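Local coordinates for conserved hypothetical protein (Streptococcus pneumoniae, PDB 4QDY), which is of unknown function but carries two YbbR-like domains built mainly of beta strands, at residues V16-Y22 / V61-T66. Sequence-based numbering, arbitrary orientation.
Sequences VPIDIRY and VTADLT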
ATOM      1  N   VAL A  16      -1.341  10.320  -6.400  1.00 55.06           N
ATOM      2  CA  VAL A  16      -1.687  11.157  -5.245  1.00 54.76           C
ATOM      3  C   VAL A  16      -1.677  10.261  -3.989  1.00 58.08           C
ATOM      4  O   VAL A  16      -2.536   9.384  -3.866  1.00 57.59           O
ATOM      5  CB  VAL A  16      -3.035  11.914  -5.418  1.00 58.40           C
ATOM      6  CG1 VAL A  16      -3.279  12.868  -4.255  1.00 58.64           C
ATOM      7  CG2 VAL A  16      -3.071  12.680  -6.734  1.00 58.41           C
ATOM      8  N   PRO A  17      -0.711  10.440  -3.058  1.00 54.33           N
ATOM      9  CA  PRO A  17      -0.683   9.574  -1.865  1.00 53.92           C
ATOM     10  C   PRO A  17      -1.761   9.960  -0.847  1.00 57.49           C
ATOM     11  O   PRO A  17      -2.096  11.138  -0.722  1.00 58.03           O
ATOM     12  CB  PRO A  17       0.720   9.796  -1.296  1.00 56.19           C
ATOM     13  CG  PRO A  17       1.117  11.148  -1.760  1.00 61.15           C
ATOM     14  CD  PRO A  17       0.397  11.420  -3.050  1.00 56.42           C
ATOM     15  N   ILE A  18      -2.288   8.960  -0.118  1.00 52.82           N
ATOM     16  CA  ILE A  18      -3.340   9.131   0.892  1.00 52.39           C
ATOM     17  C   ILE A  18      -2.703   9.328   2.272  1.00 56.34           C
ATOM     18  O   ILE A  18      -1.847   8.534   2.672  1.00 55.97           O
ATOM     19  CB  ILE A  18      -4.319   7.916   0.900  1.00 54.92           C
ATOM     20  CG1 ILE A  18      -4.734   7.483  -0.528  1.00 54.62           C
ATOM     21  CG2 ILE A  18      -5.536   8.197   1.798  1.00 55.92           C
ATOM     22  CD1 ILE A  18      -5.385   6.100  -0.616  1.00 60.66           C
ATOM     23  N   ASP A  19      -3.140  10.368   3.007  1.00 53.07           N
ATOM     24  CA  ASP A  19      -2.637  10.628   4.351  1.00 53.47           C
ATOM     25  C   ASP A  19      -3.614   9.983   5.337  1.00 56.10           C
ATOM     26  O   ASP A  19      -4.627  10.574   5.708  1.00 56.08           O
ATOM     27  CB  ASP A  19      -2.439  12.140   4.591  1.00 56.52           C
ATOM     28  CG  ASP A  19      -1.584  12.491   5.800  1.00 71.54           C
ATOM     29  OD1 ASP A  19      -1.846  11.946   6.899  1.00 72.72           O
ATOM     30  OD2 ASP A  19      -0.695  13.360   5.664  1.00 79.93           O
ATOM     31  N   ILE A  20      -3.322   8.735   5.714  1.00 51.49           N
ATOM     32  CA  ILE A  20      -4.158   7.931   6.599  1.00 51.04           C
ATOM     33  C   ILE A  20      -3.771   8.179   8.058  1.00 55.37           C
ATOM     34  O   ILE A  20      -2.628   7.936   8.444  1.00 55.25           O
ATOM     35  CB  ILE A  20      -4.042   6.425   6.237  1.00 53.19           C
ATOM     36  CG1 ILE A  20      -4.464   6.182   4.769  1.00 52.31           C
ATOM     37  CG2 ILE A  20      -4.868   5.570   7.205  1.00 54.40           C
ATOM     38  CD1 ILE A  20      -4.244   4.813   4.237  1.00 56.96           C
ATOM     39  N   ARG A  21      -4.747   8.633   8.865  1.00 52.31           N
ATOM     40  CA  ARG A  21      -4.579   8.872  10.295  1.00 53.28           C
ATOM     41  C   ARG A  21      -5.059   7.636  11.064  1.00 56.62           C
ATOM     42  O   ARG A  21      -6.209   7.213  10.901  1.00 55.98           O
ATOM     43  CB  ARG A  21      -5.320  10.148  10.748  1.00 54.81           C
ATOM     44  CG  ARG A  21      -5.200  10.425  12.248  1.00 67.81           C
ATOM     45  CD  ARG A  21      -5.896  11.703  12.673  1.00 81.82           C
ATOM     46  NE  ARG A  21      -5.884  11.860  14.129  1.00 96.64           N
ATOM     47  CZ  ARG A  21      -4.918  12.460  14.821  1.00114.56           C
ATOM     48  NH1 ARG A  21      -3.865  12.975  14.196  1.00103.46           N
ATOM     49  NH2 ARG A  21      -4.995  12.546  16.142  1.00102.55           N
ATOM     50  N   TYR A  22      -4.156   7.055  11.883  1.00 52.67           N
ATOM     51  CA  TYR A  22      -4.390   5.869  12.712  1.00 52.32           C
ATOM     52  C   TYR A  22      -3.225   5.663  13.684  1.00 57.20           C
ATOM     53  O   TYR A  22      -2.110   6.121  13.414  1.00 56.72           O
ATOM     54  CB  TYR A  22      -4.587   4.606  11.833  1.00 51.80           C
ATOM     55  CG  TYR A  22      -3.321   4.052  11.215  1.00 51.94           C
ATOM     56  CD1 TYR A  22      -2.712   4.687  10.135  1.00 53.06           C
ATOM     57  CD2 TYR A  22      -2.776   2.849  11.655  1.00 52.43           C
ATOM     58  CE1 TYR A  22      -1.545   4.182   9.564  1.00 53.00           C
ATOM     59  CE2 TYR A  22      -1.627   2.319  11.072  1.00 52.59           C
ATOM     60  CZ  TYR A  22      -1.013   2.989  10.028  1.00 58.61           C
ATOM     61  OH  TYR A  22       0.118   2.462   9.451  1.00 57.63           O
ATOM     62  N   VAL A  61      -5.182  14.347   0.065  1.00 54.09           N
ATOM     63  CA  VAL A  61      -6.260  13.373   0.218  1.00 53.34           C
ATOM     64  C   VAL A  61      -5.987  12.638   1.546  1.00 56.77           C
ATOM     65  O   VAL A  61      -4.882  12.138   1.771  1.00 56.14           O
ATOM     66  CB  VAL A  61      -6.466  12.424  -0.998  1.00 56.47           C
ATOM     67  CG1 VAL A  61      -5.207  11.647  -1.356  1.00 56.05           C
ATOM     68  CG2 VAL A  61      -7.646  11.483  -0.781  1.00 55.99           C
ATOM     69  N   THR A  62      -6.980  12.655   2.449  1.00 53.35           N
ATOM     70  CA  THR A  62      -6.851  12.059   3.778  1.00 53.38           C
ATOM     71  C   THR A  62      -7.931  11.005   4.050  1.00 56.92           C
ATOM     72  O   THR A  62      -8.957  10.958   3.374  1.00 56.05           O
ATOM     73  CB  THR A  62      -6.919  13.149   4.876  1.00 60.59           C
ATOM     74  OG1 THR A  62      -8.182  13.814   4.827  1.00 60.88           O
ATOM     75  CG2 THR A  62      -5.785  14.164   4.784  1.00 58.24           C
ATOM     76  N   ALA A  63      -7.670  10.167   5.065  1.00 54.10           N
ATOM     77  CA  ALA A  63      -8.529   9.110   5.599  1.00 54.05           C
ATOM     78  C   ALA A  63      -8.313   8.999   7.105  1.00 58.90           C
ATOM     79  O   ALA A  63      -7.178   9.133   7.562  1.00 58.54           O
ATOM     80  CB  ALA A  63      -8.240   7.785   4.905  1.00 53.97           C
ATOM     81  N   ASP A  64      -9.392   8.808   7.880  1.00 56.72           N
ATOM     82  CA  ASP A  64      -9.301   8.723   9.339  1.00 57.96           C
ATOM     83  C   ASP A  64      -9.807   7.357   9.815  1.00 62.28           C
ATOM     84  O   ASP A  64     -10.927   6.966   9.485  1.00 61.67           O
ATOM     85  CB  ASP A  64     -10.101   9.872   9.988  1.00 60.99           C
ATOM     86  CG  ASP A  64      -9.938  10.037  11.488  1.00 73.46           C
ATOM     87  OD1 ASP A  64      -9.014   9.421  12.061  1.00 74.48           O
ATOM     88  OD2 ASP A  64     -10.693  10.838  12.079  1.00 80.80           O
ATOM     89  N   LEU A  65      -8.968   6.632  10.578  1.00 59.76           N
ATOM     90  CA  LEU A  65      -9.296   5.290  11.074  1.00 60.07           C
ATOM     91  C   LEU A  65      -9.420   5.237  12.610  1.00 66.81           C
ATOM     92  O   LEU A  65      -9.659   4.154  13.154  1.00 66.79           O
ATOM     93  CB  LEU A  65      -8.216   4.276  10.634  1.00 59.15           C
ATOM     94  CG  LEU A  65      -7.897   4.115   9.142  1.00 62.37           C
ATOM     95  CD1 LEU A  65      -6.809   3.086   8.955  1.00 61.92           C
ATOM     96  CD2 LEU A  65      -9.116   3.690   8.340  1.00 64.00           C
ATOM     97  N   THR A  66      -9.261   6.389  13.298  1.00 65.48           N
ATOM     98  CA  THR A  66      -9.294   6.514  14.764  1.00 67.61           C
ATOM     99  C   THR A  66     -10.609   5.978  15.378  1.00 74.32           C
ATOM    100  O   THR A  66     -10.552   5.315  16.419  1.00 75.04           O
ATOM    101  CB  THR A  66      -9.098   7.974  15.201  1.00 75.75           C
ATOM    102  OG1 THR A  66     -10.037   8.803  14.516  1.00 74.32           O
ATOM    103  CG2 THR A  66      -7.679   8.477  14.951  1.00 74.00           C
TER
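Parallel strand pairing in the first YbbR-like domain joins 16-22 to 61-66, strands 16-21 and 61-64 running at 28° to each other. Across this contact D19 and R21 use both N and O, bonding alternately back and forward to V61, A63 and L65. D19 N gives a nearly straight bond to V61 O (2.8 Å), and A63 N donates to D19 O (3.1 Å). R21 N then binds A63 O (2.8 Å), and L65 N closes the series on R21 O (2.8 Å), just past the end of strand 60-64. On one face, the A63 methyl lies within van der Waals range of both I18 CG2 and I20 CG1. I20 turns its other branch to L65, CG2 against CD1 (3.6 Å), the two side chains crossing at a slant. On the other face R21 runs beside D64: with CG anti to the backbone N (chi1 179°) and the chain extended to NE, its methylenes pass D64 OD1, but NE stays 4.5 Å from that oxygen, beyond a salt bridge. D64 OD1 is instead held by T66 N, forming an Asx turn, and by T66 OG1 (2.7 Å), both from the same face of the carboxylate. E35 of the second subunit accepts a hydrogen bond from I20 N, on the strand's backbone. Strand 9-21 continues the sheet through strand 35-42, and strand 60-64 through strand 71-80, while the face with I18, I20 and A63 packs on L77 of strand 71-80 and I95 of strand 87-113.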